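Local coordinates for methyltransferase domain-containing protein (Serratia marcescens, PDB 7CLU) that probably catalyses an S-adenosyl-L-methionine-dependent O-methyl transfer in the biosynthesis of the red pigment prodigiosin and works as a dimer, at residues Ala20-Phe30 with Leu57-Tyr66; Leu29-Ala40 with Leu67-Leu76. All blocks are in the same frame, centred on the assembly; numbering follows the deposited sequence.

Interaction 1 (Ala20-Phe30 with Leu57-Tyr66); sequences ALTAALALKLF and LLIALRAMGY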
loop_
_atom_site.group_PDB
_atom_site.type_symbol
_atom_site.label_atom_id
_atom_site.label_comp_id
_atom_site.label_asym_id
_atom_site.label_seq_id
_atom_site.Cartn_x
_atom_site.Cartn_y
_atom_site.Cartn_z
ATOM N N ALA A 20 5.297 -2.531 6.290
ATOM C CA ALA A 20 5.674 -3.506 7.315
ATOM C C ALA A 20 6.223 -4.775 6.666
ATOM O O ALA A 20 7.246 -5.313 7.098
ATOM C CB ALA A 20 4.490 -3.840 8.233
ATOM N N LEU A 21 5.576 -5.240 5.599
ATOM C CA LEU A 21 6.057 -6.434 4.910
ATOM C C LEU A 21 7.389 -6.190 4.202
ATOM O O LEU A 21 8.323 -6.989 4.348
ATOM C CB LEU A 21 4.989 -6.932 3.938
ATOM C CG LEU A 21 3.795 -7.693 4.540
ATOM C CD1 LEU A 21 2.695 -7.876 3.492
ATOM C CD2 LEU A 21 4.208 -9.081 5.090
ATOM N N THR A 22 7.506 -5.101 3.416
ATOM C CA THR A 22 8.753 -4.893 2.676
ATOM C C THR A 22 9.928 -4.606 3.604
ATOM O O THR A 22 11.055 -5.008 3.303
ATOM C CB THR A 22 8.637 -3.762 1.636
ATOM O OG1 THR A 22 8.471 -2.496 2.276
ATOM C CG2 THR A 22 7.478 -4.007 0.635
ATOM N N ALA A 23 9.694 -3.936 4.737
ATOM C CA ALA A 23 10.777 -3.744 5.698
ATOM C C ALA A 23 11.231 -5.082 6.285
ATOM O O ALA A 23 12.430 -5.382 6.324
ATOM C CB ALA A 23 10.343 -2.779 6.800
ATOM N N ALA A 24 10.280 -5.905 6.731
ATOM C CA ALA A 24 10.613 -7.230 7.253
ATOM C C ALA A 24 11.404 -8.054 6.244
ATOM O O ALA A 24 12.339 -8.784 6.611
ATOM C CB ALA A 24 9.337 -7.968 7.646
ATOM N N LEU A 25 11.044 -7.949 4.962
ATOM C CA LEU A 25 11.768 -8.699 3.941
ATOM C C LEU A 25 13.165 -8.133 3.746
ATOM O O LEU A 25 14.137 -8.891 3.635
ATOM C CB LEU A 25 10.988 -8.699 2.624
ATOM C CG LEU A 25 9.657 -9.464 2.607
ATOM C CD1 LEU A 25 8.885 -9.180 1.311
ATOM C CD2 LEU A 25 9.859 -10.960 2.798
ATOM N N ALA A 26 13.286 -6.802 3.718
ATOM C CA ALA A 26 14.594 -6.177 3.553
ATOM C C ALA A 26 15.504 -6.492 4.735
ATOM O O ALA A 26 16.703 -6.746 4.559
ATOM C CB ALA A 26 14.430 -4.667 3.369
ATOM N N LEU A 27 14.947 -6.520 5.948
ATOM C CA LEU A 27 15.724 -6.905 7.122
ATOM C C LEU A 27 15.998 -8.402 7.182
ATOM O O LEU A 27 16.758 -8.836 8.053
ATOM C CB LEU A 27 15.001 -6.455 8.398
ATOM C CG LEU A 27 15.000 -4.954 8.701
ATOM C CD1 LEU A 27 13.937 -4.575 9.726
ATOM C CD2 LEU A 27 16.367 -4.510 9.189
ATOM N N LYS A 28 15.422 -9.191 6.273
ATOM C CA LYS A 28 15.487 -10.648 6.334
ATOM C C LYS A 28 15.027 -11.154 7.700
ATOM O O LYS A 28 15.612 -12.068 8.282
ATOM C CB LYS A 28 16.891 -11.151 5.995
ATOM C CG LYS A 28 17.300 -10.871 4.559
ATOM C CD LYS A 28 18.804 -10.990 4.378
ATOM C CE LYS A 28 19.195 -10.891 2.904
ATOM N NZ LYS A 28 18.186 -11.534 2.017
ATOM N N LEU A 29 13.957 -10.545 8.211
ATOM C CA LEU A 29 13.508 -10.825 9.568
ATOM C C LEU A 29 13.044 -12.265 9.707
ATOM O O LEU A 29 13.368 -12.939 10.691
ATOM C CB LEU A 29 12.390 -9.852 9.949
ATOM C CG LEU A 29 11.649 -10.074 11.275
ATOM C CD1 LEU A 29 11.220 -8.730 11.871
ATOM C CD2 LEU A 29 10.451 -10.959 11.084
ATOM N N PHE A 30 12.274 -12.754 8.737
ATOM C CA PHE A 30 11.776 -14.113 8.833
ATOM C C PHE A 30 12.898 -15.139 8.791
ATOM O O PHE A 30 12.697 -16.269 9.239
ATOM C CB PHE A 30 10.756 -14.370 7.727
ATOM C CG PHE A 30 9.717 -13.298 7.621
ATOM C CD1 PHE A 30 8.684 -13.225 8.539
ATOM C CD2 PHE A 30 9.781 -12.351 6.609
ATOM C CE1 PHE A 30 7.723 -12.239 8.453
ATOM C CE2 PHE A 30 8.828 -11.356 6.514
ATOM C CZ PHE A 30 7.794 -11.291 7.442
ATOM N N LEU A 57 7.833 -3.947 14.972
ATOM C CA LEU A 57 7.647 -4.614 13.689
ATOM C C LEU A 57 7.089 -6.022 13.883
ATOM O O LEU A 57 6.184 -6.443 13.156
ATOM C CB LEU A 57 8.975 -4.650 12.935
ATOM C CG LEU A 57 8.916 -5.294 11.559
ATOM C CD1 LEU A 57 7.819 -4.666 10.703
ATOM C CD2 LEU A 57 10.291 -5.183 10.898
ATOM N N LEU A 58 7.590 -6.741 14.889
ATOM C CA LEU A 58 7.147 -8.117 15.131
ATOM C C LEU A 58 5.675 -8.171 15.506
ATOM O O LEU A 58 4.924 -9.010 14.989
ATOM C CB LEU A 58 7.997 -8.747 16.232
ATOM C CG LEU A 58 9.428 -9.036 15.803
ATOM C CD1 LEU A 58 10.256 -9.291 17.044
ATOM C CD2 LEU A 58 9.454 -10.222 14.854
ATOM N N ILE A 59 5.259 -7.307 16.444
ATOM C CA ILE A 59 3.865 -7.260 16.870
ATOM C C ILE A 59 2.957 -6.971 15.687
ATOM O O ILE A 59 1.883 -7.564 15.551
ATOM C CB ILE A 59 3.688 -6.211 17.982
ATOM C CG1 ILE A 59 4.375 -6.663 19.271
ATOM C CG2 ILE A 59 2.217 -5.905 18.225
ATOM C CD1 ILE A 59 4.343 -5.573 20.372
ATOM N N ALA A 60 3.363 -6.032 14.826
ATOM C CA ALA A 60 2.592 -5.745 13.624
ATOM C C ALA A 60 2.499 -6.973 12.728
ATOM O O ALA A 60 1.418 -7.307 12.236
ATOM C CB ALA A 60 3.215 -4.562 12.859
ATOM N N LEU A 61 3.633 -7.638 12.471
ATOM C CA LEU A 61 3.601 -8.821 11.613
ATOM C C LEU A 61 2.755 -9.922 12.232
ATOM O O LEU A 61 2.084 -10.671 11.519
ATOM C CB LEU A 61 5.026 -9.341 11.361
ATOM C CG LEU A 61 5.963 -8.388 10.620
ATOM C CD1 LEU A 61 7.411 -8.876 10.759
ATOM C CD2 LEU A 61 5.520 -8.292 9.157
ATOM N N ARG A 62 2.768 -10.033 13.555
ATOM C CA ARG A 62 1.899 -11.014 14.202
ATOM C C ARG A 62 0.443 -10.621 14.014
ATOM O O ARG A 62 -0.399 -11.446 13.634
ATOM C CB ARG A 62 2.247 -11.101 15.686
ATOM C CG ARG A 62 1.116 -11.644 16.559
ATOM C CD ARG A 62 0.782 -13.098 16.212
ATOM N NE ARG A 62 -0.278 -13.623 17.063
ATOM C CZ ARG A 62 -1.577 -13.499 16.814
ATOM N NH1 ARG A 62 -1.987 -12.863 15.735
ATOM N NH2 ARG A 62 -2.471 -14.008 17.658
ATOM N N ALA A 63 0.135 -9.339 14.262
ATOM C CA ALA A 63 -1.246 -8.886 14.154
ATOM C C ALA A 63 -1.760 -9.020 12.727
ATOM O O ALA A 63 -2.967 -9.179 12.520
ATOM C CB ALA A 63 -1.365 -7.432 14.638
ATOM N N MET A 64 -0.861 -8.978 11.737
ATOM C CA MET A 64 -1.242 -9.138 10.333
ATOM C C MET A 64 -1.389 -10.594 9.917
ATOM O O MET A 64 -1.859 -10.857 8.802
ATOM C CB MET A 64 -0.213 -8.454 9.412
ATOM C CG MET A 64 -0.218 -6.909 9.449
ATOM S SD MET A 64 1.263 -6.210 8.688
ATOM C CE MET A 64 1.062 -6.857 7.038
ATOM N N GLY A 65 -0.985 -11.539 10.760
ATOM C CA GLY A 65 -1.120 -12.951 10.472
ATOM C C GLY A 65 0.087 -13.609 9.839
ATOM O O GLY A 65 0.025 -14.815 9.542
ATOM N N TYR A 66 1.177 -12.860 9.617
ATOM C CA TYR A 66 2.372 -13.405 8.982
ATOM C C TYR A 66 3.228 -14.202 9.955
ATOM O O TYR A 66 3.951 -15.107 9.530
ATOM C CB TYR A 66 3.179 -12.280 8.324
ATOM C CG TYR A 66 2.463 -11.788 7.081
ATOM C CD1 TYR A 66 2.608 -12.454 5.868
ATOM C CD2 TYR A 66 1.574 -10.720 7.145
ATOM C CE1 TYR A 66 1.915 -12.045 4.739
ATOM C CE2 TYR A 66 0.872 -10.306 6.036
ATOM C CZ TYR A 66 1.046 -10.969 4.829
ATOM O OH TYR A 66 0.353 -10.555 3.712
#
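Leu21 meets Tyr66 and Met64 because its CG lies anti to the carbonyl carbon, which carries both methyls across to 57-66. Met64 takes a similar first torsion but bends at chi3 (61°), which turns CE back onto Leu21 CG at 3.8 Å while SD rests against the methyl of Ala20.

A CH-pi contact is evident: Leu21 CD2 stands 3.5 Å from the centroid of the Tyr66 ring, 3° off its normal, so one methyl sits over the middle of one face. The other branch, Leu21 CD1, reaches the phenol end, 3.6 Å from Tyr66 OH. That hydroxyl is hydrogen-bonded to Gln11 of the second subunit, which ties the ring to the dimer interface.

Leu61 enters between helix 15-26 and the turn after it. Its CD1 touches Ala24 CB at 3.8 Å and meets Leu29 CD2 tip to tip at 3.7 Å, and the Phe30 ring comes in obliquely, its CE1 4.1 Å from Leu61 CD1. Leu57 lies alongside Leu29, running in the opposite direction, and its CD2 is 3.8 Å from Leu29 CD1; Leu58 CD2 touches the same Leu29 methyl.

The axes of 20-26 and 57-63 approach to 10.5 Å at a crossing angle of -121°, a separation filled mainly by leucines, with alanine and methionine. At Lys28 and Gly65 Schellman motifs bond back into the last turns, and Leu29 and Tyr66 follow directly. No hydrogen bond crosses this buried contact, so apolar packing and one CH-pi contact join these helices of the dimerisation domain and the turns that follow them.

Interaction 2 (Leu29-Ala40 with Leu67-Leu76); sequences LFDQLRDRDADA and LDQRDGLYHL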
loop_
_atom_site.group_PDB
_atom_site.type_symbol
_atom_site.label_atom_id
_atom_site.label_comp_id
_atom_site.label_asym_id
_atom_site.label_seq_id
_atom_site.Cartn_x
_atom_site.Cartn_y
_atom_site.Cartn_z
ATOM N N LEU A 29 13.957 -10.545 8.211
ATOM C CA LEU A 29 13.508 -10.825 9.568
ATOM C C LEU A 29 13.044 -12.265 9.707
ATOM O O LEU A 29 13.368 -12.939 10.691
ATOM C CB LEU A 29 12.390 -9.852 9.949
ATOM C CG LEU A 29 11.649 -10.074 11.275
ATOM C CD1 LEU A 29 11.220 -8.730 11.871
ATOM C CD2 LEU A 29 10.451 -10.959 11.084
ATOM N N PHE A 30 12.274 -12.754 8.737
ATOM C CA PHE A 30 11.776 -14.113 8.833
ATOM C C PHE A 30 12.898 -15.139 8.791
ATOM O O PHE A 30 12.697 -16.269 9.239
ATOM C CB PHE A 30 10.756 -14.370 7.727
ATOM C CG PHE A 30 9.717 -13.298 7.621
ATOM C CD1 PHE A 30 8.684 -13.225 8.539
ATOM C CD2 PHE A 30 9.781 -12.351 6.609
ATOM C CE1 PHE A 30 7.723 -12.239 8.453
ATOM C CE2 PHE A 30 8.828 -11.356 6.514
ATOM C CZ PHE A 30 7.794 -11.291 7.442
ATOM N N ASP A 31 14.083 -14.765 8.293
ATOM C CA ASP A 31 15.208 -15.695 8.299
ATOM C C ASP A 31 15.578 -16.123 9.717
ATOM O O ASP A 31 15.971 -17.274 9.934
ATOM C CB ASP A 31 16.420 -15.059 7.616
ATOM C CG ASP A 31 16.284 -15.003 6.094
ATOM O OD1 ASP A 31 15.381 -15.664 5.528
ATOM O OD2 ASP A 31 17.104 -14.297 5.470
ATOM N N GLN A 32 15.448 -15.218 10.685
ATOM C CA GLN A 32 15.820 -15.483 12.074
ATOM C C GLN A 32 14.929 -16.510 12.747
ATOM O O GLN A 32 15.249 -16.946 13.862
ATOM C CB GLN A 32 15.789 -14.186 12.877
ATOM C CG GLN A 32 16.471 -13.024 12.179
ATOM C CD GLN A 32 17.808 -13.424 11.573
ATOM O OE1 GLN A 32 18.673 -13.979 12.260
ATOM N NE2 GLN A 32 17.978 -13.160 10.277
ATOM N N LEU A 33 13.826 -16.899 12.111
ATOM C CA LEU A 33 12.907 -17.882 12.660
ATOM C C LEU A 33 12.868 -19.170 11.853
ATOM O O LEU A 33 12.006 -20.017 12.105
ATOM C CB LEU A 33 11.500 -17.298 12.752
ATOM C CG LEU A 33 11.325 -16.056 13.631
ATOM C CD1 LEU A 33 9.917 -15.493 13.469
ATOM C CD2 LEU A 33 11.634 -16.369 15.110
ATOM N N ARG A 34 13.758 -19.319 10.875
ATOM C CA ARG A 34 13.701 -20.521 10.000
ATOM C C ARG A 34 14.032 -21.798 10.779
ATOM O O ARG A 34 13.557 -22.867 10.369
ATOM C CB ARG A 34 14.660 -20.363 8.817
ATOM C CG ARG A 34 16.082 -20.819 9.106
ATOM C CD ARG A 34 17.117 -20.077 8.286
ATOM N NE ARG A 34 17.483 -20.793 7.075
ATOM C CZ ARG A 34 18.513 -21.625 6.974
ATOM N NH1 ARG A 34 18.764 -22.223 5.824
ATOM N NH2 ARG A 34 19.285 -21.858 8.018
ATOM N N ASP A 35 14.791 -21.673 11.869
ATOM C CA ASP A 35 15.267 -22.811 12.647
ATOM C C ASP A 35 14.545 -22.974 13.982
ATOM O O ASP A 35 14.169 -24.094 14.345
ATOM C CB ASP A 35 16.777 -22.671 12.884
ATOM C CG ASP A 35 17.585 -22.889 11.604
ATOM O OD1 ASP A 35 17.534 -24.021 11.088
ATOM O OD2 ASP A 35 18.248 -21.940 11.106
ATOM N N ARG A 36 14.316 -21.885 14.710
ATOM C CA ARG A 36 13.665 -21.946 16.011
ATOM C C ARG A 36 12.681 -20.788 16.133
ATOM O O ARG A 36 12.655 -19.880 15.300
ATOM C CB ARG A 36 14.691 -21.904 17.156
ATOM C CG ARG A 36 14.199 -22.517 18.490
ATOM C CD ARG A 36 15.342 -23.175 19.273
ATOM N NE ARG A 36 15.951 -24.281 18.529
ATOM C CZ ARG A 36 15.546 -25.552 18.599
ATOM N NH1 ARG A 36 14.529 -25.891 19.382
ATOM N NH2 ARG A 36 16.156 -26.494 17.882
ATOM N N ASP A 37 11.824 -20.871 17.144
ATOM C CA ASP A 37 11.043 -19.736 17.608
ATOM C C ASP A 37 11.897 -18.858 18.526
ATOM O O ASP A 37 12.888 -19.315 19.101
ATOM C CB ASP A 37 9.799 -20.225 18.341
ATOM C CG ASP A 37 8.859 -20.983 17.446
ATOM O OD1 ASP A 37 9.149 -21.088 16.230
ATOM O OD2 ASP A 37 7.820 -21.479 17.958
ATOM N N ALA A 38 11.509 -17.585 18.660
ATOM C CA ALA A 38 12.320 -16.649 19.432
ATOM C C ALA A 38 11.511 -15.422 19.833
ATOM O O ALA A 38 10.586 -15.011 19.132
ATOM C CB ALA A 38 13.561 -16.207 18.648
ATOM N N ASP A 39 11.895 -14.822 20.960
ATOM C CA ASP A 39 11.231 -13.616 21.424
ATOM C C ASP A 39 11.829 -12.388 20.747
ATOM O O ASP A 39 12.848 -12.461 20.054
ATOM C CB ASP A 39 11.311 -13.494 22.947
ATOM C CG ASP A 39 12.737 -13.258 23.466
ATOM O OD1 ASP A 39 13.665 -12.960 22.684
ATOM O OD2 ASP A 39 12.929 -13.373 24.698
ATOM N N ALA A 40 11.189 -11.243 20.977
ATOM C CA ALA A 40 11.565 -10.028 20.253
ATOM C C ALA A 40 13.009 -9.627 20.526
ATOM O O ALA A 40 13.714 -9.172 19.616
ATOM C CB ALA A 40 10.616 -8.891 20.617
ATOM N N LEU A 67 3.138 -13.911 11.247
ATOM C CA LEU A 67 3.834 -14.681 12.260
ATOM C C LEU A 67 2.842 -15.127 13.321
ATOM O O LEU A 67 1.791 -14.502 13.513
ATOM C CB LEU A 67 4.947 -13.869 12.921
ATOM C CG LEU A 67 6.108 -13.376 12.064
ATOM C CD1 LEU A 67 6.993 -12.453 12.881
ATOM C CD2 LEU A 67 6.916 -14.576 11.489
ATOM N N ASP A 68 3.183 -16.229 13.981
ATOM C CA ASP A 68 2.533 -16.684 15.198
ATOM C C ASP A 68 3.318 -16.172 16.399
ATOM O O ASP A 68 4.517 -15.887 16.318
ATOM C CB ASP A 68 2.462 -18.219 15.250
ATOM C CG ASP A 68 1.581 -18.811 14.169
ATOM O OD1 ASP A 68 0.534 -18.213 13.844
ATOM O OD2 ASP A 68 1.941 -19.877 13.628
ATOM N N GLN A 69 2.632 -16.073 17.536
ATOM C CA GLN A 69 3.301 -15.751 18.787
ATOM C C GLN A 69 2.654 -16.550 19.909
ATOM O O GLN A 69 1.445 -16.461 20.123
ATOM C CB GLN A 69 3.245 -14.247 19.070
ATOM C CG GLN A 69 4.077 -13.770 20.254
ATOM C CD GLN A 69 3.266 -13.703 21.544
ATOM O OE1 GLN A 69 3.338 -14.585 22.401
ATOM N NE2 GLN A 69 2.465 -12.647 21.666
ATOM N N ARG A 70 3.449 -17.340 20.615
ATOM C CA ARG A 70 2.944 -18.094 21.756
ATOM C C ARG A 70 3.879 -17.842 22.922
ATOM O O ARG A 70 5.089 -18.065 22.805
ATOM C CB ARG A 70 2.817 -19.597 21.456
ATOM C CG ARG A 70 3.993 -20.198 20.701
ATOM C CD ARG A 70 4.076 -21.727 20.795
ATOM N NE ARG A 70 5.418 -22.145 20.393
ATOM C CZ ARG A 70 6.352 -22.600 21.226
ATOM N NH1 ARG A 70 6.088 -22.743 22.516
ATOM N NH2 ARG A 70 7.556 -22.928 20.760
ATOM N N ASP A 71 3.320 -17.339 24.026
ATOM C CA ASP A 71 4.074 -17.111 25.261
ATOM C C ASP A 71 5.306 -16.250 25.007
ATOM O O ASP A 71 6.375 -16.488 25.564
ATOM C CB ASP A 71 4.484 -18.433 25.933
ATOM C CG ASP A 71 3.386 -19.473 25.914
ATOM O OD1 ASP A 71 2.230 -19.147 26.276
ATOM O OD2 ASP A 71 3.676 -20.629 25.524
ATOM N N GLY A 72 5.166 -15.245 24.144
ATOM C CA GLY A 72 6.254 -14.328 23.877
ATOM C C GLY A 72 7.218 -14.751 22.782
ATOM O O GLY A 72 8.033 -13.925 22.353
ATOM N N LEU A 73 7.142 -15.990 22.306
ATOM C CA LEU A 73 8.019 -16.481 21.248
ATOM C C LEU A 73 7.341 -16.323 19.898
ATOM O O LEU A 73 6.194 -16.745 19.725
ATOM C CB LEU A 73 8.364 -17.954 21.460
ATOM C CG LEU A 73 9.124 -18.367 22.709
ATOM C CD1 LEU A 73 8.957 -19.877 22.948
ATOM C CD2 LEU A 73 10.580 -18.003 22.560
ATOM N N TYR A 74 8.052 -15.732 18.944
ATOM C CA TYR A 74 7.536 -15.594 17.593
ATOM C C TYR A 74 7.850 -16.854 16.804
ATOM O O TYR A 74 8.916 -17.455 16.964
ATOM C CB TYR A 74 8.123 -14.349 16.907
ATOM C CG TYR A 74 7.548 -13.097 17.523
ATOM C CD1 TYR A 74 6.353 -12.563 17.055
ATOM C CD2 TYR A 74 8.156 -12.490 18.615
ATOM C CE1 TYR A 74 5.790 -11.454 17.644
ATOM C CE2 TYR A 74 7.605 -11.362 19.205
ATOM C CZ TYR A 74 6.414 -10.861 18.714
ATOM O OH TYR A 74 5.847 -9.746 19.276
ATOM N N HIS A 75 6.901 -17.263 15.971
ATOM C CA HIS A 75 7.013 -18.489 15.203
ATOM C C HIS A 75 6.671 -18.214 13.745
ATOM O O HIS A 75 5.631 -17.616 13.446
ATOM C CB HIS A 75 6.095 -19.580 15.783
ATOM C CG HIS A 75 5.896 -20.743 14.868
ATOM N ND1 HIS A 75 6.877 -21.684 14.644
ATOM C CD2 HIS A 75 4.831 -21.116 14.120
ATOM C CE1 HIS A 75 6.433 -22.578 13.779
ATOM N NE2 HIS A 75 5.189 -22.265 13.455
ATOM N N LEU A 76 7.542 -18.658 12.845
ATOM C CA LEU A 76 7.257 -18.586 11.413
ATOM C C LEU A 76 6.327 -19.719 10.987
ATOM O O LEU A 76 6.712 -20.891 11.079
ATOM C CB LEU A 76 8.549 -18.646 10.615
ATOM C CG LEU A 76 8.378 -18.615 9.102
ATOM C CD1 LEU A 76 7.764 -17.277 8.663
ATOM C CD2 LEU A 76 9.723 -18.834 8.410
HETATM O O HOH W 1 9.844 -20.111 13.720
HETATM O O HOH W 2 8.770 -11.230 22.593
#
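Asp37 turns its two carboxylate oxygens to different partners. His75 ND1 donates to Asp37 OD1 over 2.8 Å, in the plane of the imidazole but 19° out of the carboxylate plane on its syn side. Arg70 NH2 reaches Asp37 OD2 on the anti side, tilted from the carboxylate plane, at 3.2 Å, a salt bridge with guanidinium and carboxylate planes 53° apart. A water accepts from Leu76 N and lies within hydrogen-bonding distance of Leu33 O and Asp37 OD1.

Ala38 and Tyr74 form a single antiparallel hydrogen-bonded pair (Tyr74 N to Ala38 O 2.6 Å, Ala38 N to Tyr74 O 3.1 Å). This bridge fixes the backbone next to Asp37, whose CA also makes a CA-H...O contact with Tyr74 O (3.2 Å). Leu67 CD2 lies 3.7 Å from Leu33 CD1 and meets the edge of the Phe30 ring.

Farther out, a type I' turn from Arg70 to Leu73 joins the strands; its Gly72 N donates to Gln69 OE1 of the preceding strand. The Asp39 side chain N-caps helix 40-47, and its OD1 is hydrogen-bonded to His42 ND1. The hairpin, docked on the segment leading into helix 40-47, is consistent with the wing of a winged helix-turn-helix domain.

How the interactions relate
From the N terminus, helix 15-26 runs into the turn holding Leu29 and Phe30, which both contacts share. The chain then passes through 29-40 into helices 40-47 and 51-63. Interaction 1 closes the first loop when 57-66, ending helix 51-63, returns to 20-30. Interaction 2 closes the second directly afterwards, as the hairpin 67-76 reaches back to 29-40. Because the segments alternate along the chain, the two loops cross. Their centres lie 11 Å apart, and they touch where Leu58 CB approaches Tyr74 CZ at 3.6 Å. Together they tie helices 15-26 and 51-63, the entry to helix 40-47 and the hairpin into one dimerisation domain.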